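Local coordinates for esterase D (Lactobacillus rhamnosus, PDB 3DKR), which probably hydrolyses carboxylic esters, as a member of the alpha/beta hydrolase family, at residues P126-F138 against L162-T174. Numbering follows the deposited sequence.
With ACT (acetate ion), chain C.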
# COMPACT_ATOMS: atom_id res chain seq x y z
N PRO A 126 -5.92 4.66 -4.95
CA PRO A 126 -6.10 5.17 -3.60
C PRO A 126 -7.53 5.04 -3.10
O PRO A 126 -8.45 4.81 -3.88
CB PRO A 126 -5.70 6.65 -3.73
CG PRO A 126 -5.93 6.99 -5.15
CD PRO A 126 -5.64 5.74 -5.92
N ILE A 127 -7.67 5.22 -1.79
CA ILE A 127 -8.96 5.26 -1.11
C ILE A 127 -9.42 6.70 -1.14
O ILE A 127 -8.89 7.53 -0.40
CB ILE A 127 -8.80 4.76 0.34
CG1 ILE A 127 -8.30 3.31 0.34
CG2 ILE A 127 -10.11 4.88 1.11
CD1 ILE A 127 -7.88 2.79 1.69
N LEU A 128 -10.39 6.98 -2.01
CA LEU A 128 -10.93 8.33 -2.22
C LEU A 128 -12.45 8.36 -2.02
O LEU A 128 -13.13 7.35 -2.20
CB LEU A 128 -10.57 8.85 -3.62
CG LEU A 128 -9.11 9.25 -3.78
CD1 LEU A 128 -8.78 9.47 -5.24
CD2 LEU A 128 -8.77 10.52 -2.99
N PRO A 129 -13.00 9.53 -1.67
CA PRO A 129 -14.41 9.55 -1.28
C PRO A 129 -15.33 9.10 -2.41
O PRO A 129 -15.19 9.57 -3.55
CB PRO A 129 -14.66 11.01 -0.88
CG PRO A 129 -13.54 11.79 -1.50
CD PRO A 129 -12.37 10.86 -1.57
N GLY A 130 -16.22 8.16 -2.08
CA GLY A 130 -17.23 7.67 -3.00
C GLY A 130 -16.78 6.58 -3.95
O GLY A 130 -17.59 6.09 -4.74
N LYS A 131 -15.51 6.18 -3.86
CA LYS A 131 -14.89 5.29 -4.86
C LYS A 131 -14.39 3.97 -4.29
O LYS A 131 -13.45 3.36 -4.83
CB LYS A 131 -13.72 6.03 -5.50
CG LYS A 131 -14.08 7.41 -6.04
CD LYS A 131 -15.06 7.30 -7.17
CE LYS A 131 -15.18 8.60 -7.96
NZ LYS A 131 -16.02 8.40 -9.17
N HIS A 132 -15.01 3.52 -3.21
CA HIS A 132 -14.63 2.27 -2.58
C HIS A 132 -15.80 1.49 -2.01
O HIS A 132 -16.84 2.05 -1.65
CB HIS A 132 -13.54 2.48 -1.50
CG HIS A 132 -13.74 3.67 -0.62
ND1 HIS A 132 -14.64 3.68 0.42
CD2 HIS A 132 -13.13 4.87 -0.61
CE1 HIS A 132 -14.58 4.85 1.04
NE2 HIS A 132 -13.67 5.59 0.43
N HIS A 133 -15.60 0.17 -1.96
CA HIS A 133 -16.50 -0.76 -1.29
C HIS A 133 -15.70 -1.46 -0.18
O HIS A 133 -15.49 -2.67 -0.25
CB HIS A 133 -17.02 -1.79 -2.28
CG HIS A 133 -17.91 -1.23 -3.34
ND1 HIS A 133 -17.45 -0.44 -4.37
CD2 HIS A 133 -19.24 -1.39 -3.56
CE1 HIS A 133 -18.46 -0.12 -5.16
NE2 HIS A 133 -19.56 -0.67 -4.69
N LEU A 134 -15.25 -0.69 0.81
CA LEU A 134 -14.42 -1.22 1.90
C LEU A 134 -15.22 -1.64 3.12
O LEU A 134 -14.70 -2.36 3.99
CB LEU A 134 -13.37 -0.18 2.31
CG LEU A 134 -12.22 -0.10 1.31
CD1 LEU A 134 -11.45 1.19 1.55
CD2 LEU A 134 -11.27 -1.31 1.43
N VAL A 135 -16.48 -1.22 3.21
CA VAL A 135 -17.27 -1.51 4.41
C VAL A 135 -17.64 -2.99 4.49
O VAL A 135 -17.40 -3.63 5.51
CB VAL A 135 -18.51 -0.62 4.55
CG1 VAL A 135 -19.39 -1.13 5.67
CG2 VAL A 135 -18.08 0.83 4.83
N PRO A 136 -18.21 -3.56 3.42
CA PRO A 136 -18.47 -5.00 3.49
C PRO A 136 -17.19 -5.82 3.70
O PRO A 136 -17.19 -6.78 4.47
CB PRO A 136 -19.13 -5.32 2.15
CG PRO A 136 -19.64 -4.02 1.67
CD PRO A 136 -18.65 -3.00 2.13
N GLY A 137 -16.11 -5.40 3.04
CA GLY A 137 -14.82 -6.04 3.23
C GLY A 137 -14.36 -6.02 4.68
O GLY A 137 -13.90 -7.03 5.21
N PHE A 138 -14.49 -4.87 5.34
CA PHE A 138 -14.05 -4.73 6.73
C PHE A 138 -14.92 -5.61 7.62
O PHE A 138 -14.40 -6.35 8.45
CB PHE A 138 -14.13 -3.27 7.21
CG PHE A 138 -13.39 -3.02 8.49
CD1 PHE A 138 -12.19 -2.32 8.50
CD2 PHE A 138 -13.89 -3.50 9.71
CE1 PHE A 138 -11.51 -2.10 9.69
CE2 PHE A 138 -13.20 -3.29 10.89
CZ PHE A 138 -12.01 -2.58 10.88
N LEU A 162 -16.18 2.90 11.89
CA LEU A 162 -15.64 2.67 10.53
C LEU A 162 -15.92 3.83 9.56
O LEU A 162 -15.03 4.27 8.83
CB LEU A 162 -16.13 1.34 9.96
CG LEU A 162 -15.68 0.94 8.55
CD1 LEU A 162 -14.15 1.03 8.43
CD2 LEU A 162 -16.19 -0.45 8.24
N PRO A 163 -17.17 4.35 9.53
CA PRO A 163 -17.41 5.48 8.63
C PRO A 163 -16.47 6.66 8.89
O PRO A 163 -15.99 7.30 7.95
CB PRO A 163 -18.87 5.85 8.91
CG PRO A 163 -19.47 4.59 9.38
CD PRO A 163 -18.40 3.97 10.24
N GLY A 164 -16.19 6.93 10.17
CA GLY A 164 -15.35 8.05 10.55
C GLY A 164 -13.91 7.84 10.12
O GLY A 164 -13.25 8.78 9.68
N GLN A 165 -13.41 6.60 10.24
CA GLN A 165 -12.03 6.33 9.82
C GLN A 165 -11.92 6.35 8.30
O GLN A 165 -10.95 6.89 7.78
CB GLN A 165 -11.47 5.03 10.37
CG GLN A 165 -9.99 4.86 10.04
CD GLN A 165 -9.36 3.75 10.83
OE1 GLN A 165 -9.57 2.59 10.53
NE2 GLN A 165 -8.62 4.11 11.88
N LEU A 166 -12.89 5.78 7.59
CA LEU A 166 -12.88 5.88 6.13
C LEU A 166 -12.90 7.35 5.70
O LEU A 166 -12.21 7.73 4.76
CB LEU A 166 -14.04 5.12 5.49
CG LEU A 166 -13.87 3.60 5.52
CD1 LEU A 166 -15.10 2.88 4.98
CD2 LEU A 166 -12.61 3.14 4.76
N ALA A 167 -13.69 8.17 6.39
CA ALA A 167 -13.72 9.61 6.10
C ALA A 167 -12.34 10.21 6.30
O ALA A 167 -11.90 11.02 5.49
CB ALA A 167 -14.74 10.32 7.00
N ALA A 168 -11.64 9.81 7.36
CA ALA A 168 -10.31 10.33 7.65
C ALA A 168 -9.33 9.95 6.55
O ALA A 168 -8.49 10.75 6.14
CB ALA A 168 -9.82 9.81 8.99
N ILE A 169 -9.41 8.70 6.12
CA ILE A 169 -8.57 8.22 5.01
C ILE A 169 -8.87 8.98 3.72
O ILE A 169 -7.95 9.49 3.05
CB ILE A 169 -8.75 6.71 4.78
CG1 ILE A 169 -8.28 5.93 6.01
CG2 ILE A 169 -7.93 6.27 3.57
CD1 ILE A 169 -8.74 4.47 6.02
N ASP A 170 -10.15 9.06 3.37
CA ASP A 170 -10.59 9.84 2.21
C ASP A 170 -9.97 11.25 2.25
O ASP A 170 -9.37 11.73 1.28
CB ASP A 170 -12.13 10.00 2.22
CG ASP A 170 -12.91 8.74 1.83
OD1 ASP A 170 -12.34 7.79 1.25
OD2 ASP A 170 -14.14 8.74 2.11
N GLN A 171 -10.11 11.91 3.39
CA GLN A 171 -9.66 13.29 3.55
C GLN A 171 -8.15 13.40 3.31
O GLN A 171 -7.67 14.24 2.54
CB GLN A 171 -10.06 13.80 4.94
CG GLN A 171 -9.52 15.17 5.29
CD GLN A 171 -10.10 15.72 6.59
OE1 GLN A 171 -11.04 15.14 7.17
NE2 GLN A 171 -9.56 16.84 7.06
N PHE A 172 -7.39 12.54 3.97
CA PHE A 172 -5.93 12.54 3.83
C PHE A 172 -5.56 12.30 2.38
O PHE A 172 -4.65 12.94 1.82
CB PHE A 172 -5.36 11.43 4.71
CG PHE A 172 -3.86 11.46 4.83
CD1 PHE A 172 -3.23 12.03 5.92
CD2 PHE A 172 -3.07 10.94 3.83
CE1 PHE A 172 -1.84 12.08 6.00
CE2 PHE A 172 -1.69 10.96 3.92
CZ PHE A 172 -1.09 11.53 5.00
N ALA A 173 -6.26 11.36 1.76
CA ALA A 173 -6.02 11.01 0.36
C ALA A 173 -6.33 12.16 -0.61
O ALA A 173 -5.64 12.33 -1.62
CB ALA A 173 -6.82 9.75 -0.01
N THR A 174 -7.38 12.95 -0.34
CA THR A 174 -7.67 14.07 -1.24
C THR A 174 -6.53 15.08 -1.24
O THR A 174 -6.21 15.67 -2.27
CB THR A 174 -9.01 14.79 -0.90
OG1 THR A 174 -8.99 15.34 0.41
CG2 THR A 174 -10.22 13.84 -1.08
C ACT C . -17.58 1.66 1.34
O ACT C . -18.01 0.51 1.57
OXT ACT C . -16.33 1.80 1.38
CH3 ACT C . -18.50 2.81 1.07
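His132 NE2 donates to Asp170 OD1 over 2.7 Å, on the syn lone pair of the carboxylate, with an N-H...O angle of 156°. OD1 lies close to the imidazole plane, and the carboxylate is turned 33° from it. With chi1 at 42°, CG of His132 sits between its own backbone N and carbonyl carbon, which turns the NE2 edge of the ring toward the Asp170 carboxylate. At the same ring's other nitrogen, ND1 gives a nearly straight bond of 2.7 Å to OXT of an acetate, probably from the crystallisation liquor. Leu134 N grips that same oxygen and Val135 N the second one. Two anions at its two nitrogens probably favour a doubly protonated imidazole. A leucine in place of His132 would probably leave Asp170 without its cross-segment donor, let the carboxylate turn and deprive the acetate OXT of its ND1 partner. Pro129 lies alongside the Asp170 carboxylate, its CB against OD2, and its CD rests on Thr174 CG2. Beside this polar link, Ile127 CG2 meets Ile169 CG2 at 3.6 Å, and Leu128 CD2 packs on the methyl of Ala173; that methyl also buries Ile127 O, which has no hydrogen-bonding partner. Farther along, Leu166 forks between Leu134 and Val135, CD1 reaching Val135 CG2 at 3.6 Å. Leu162 straddles Phe138, CD1 over a ring face, 4.3 Å from the centroid, and CD2 against CB. The loop after strand 119-122, with its type II turn from Leu128 to Lys131, is thus laid along helix 155-178 in the helical insertion of this alpha/beta hydrolase, Ile127 beside the predicted nucleophile Ser101. Helix 66-71 packs against Phe138 and Leu162, while helix 101-113 touches Ala173.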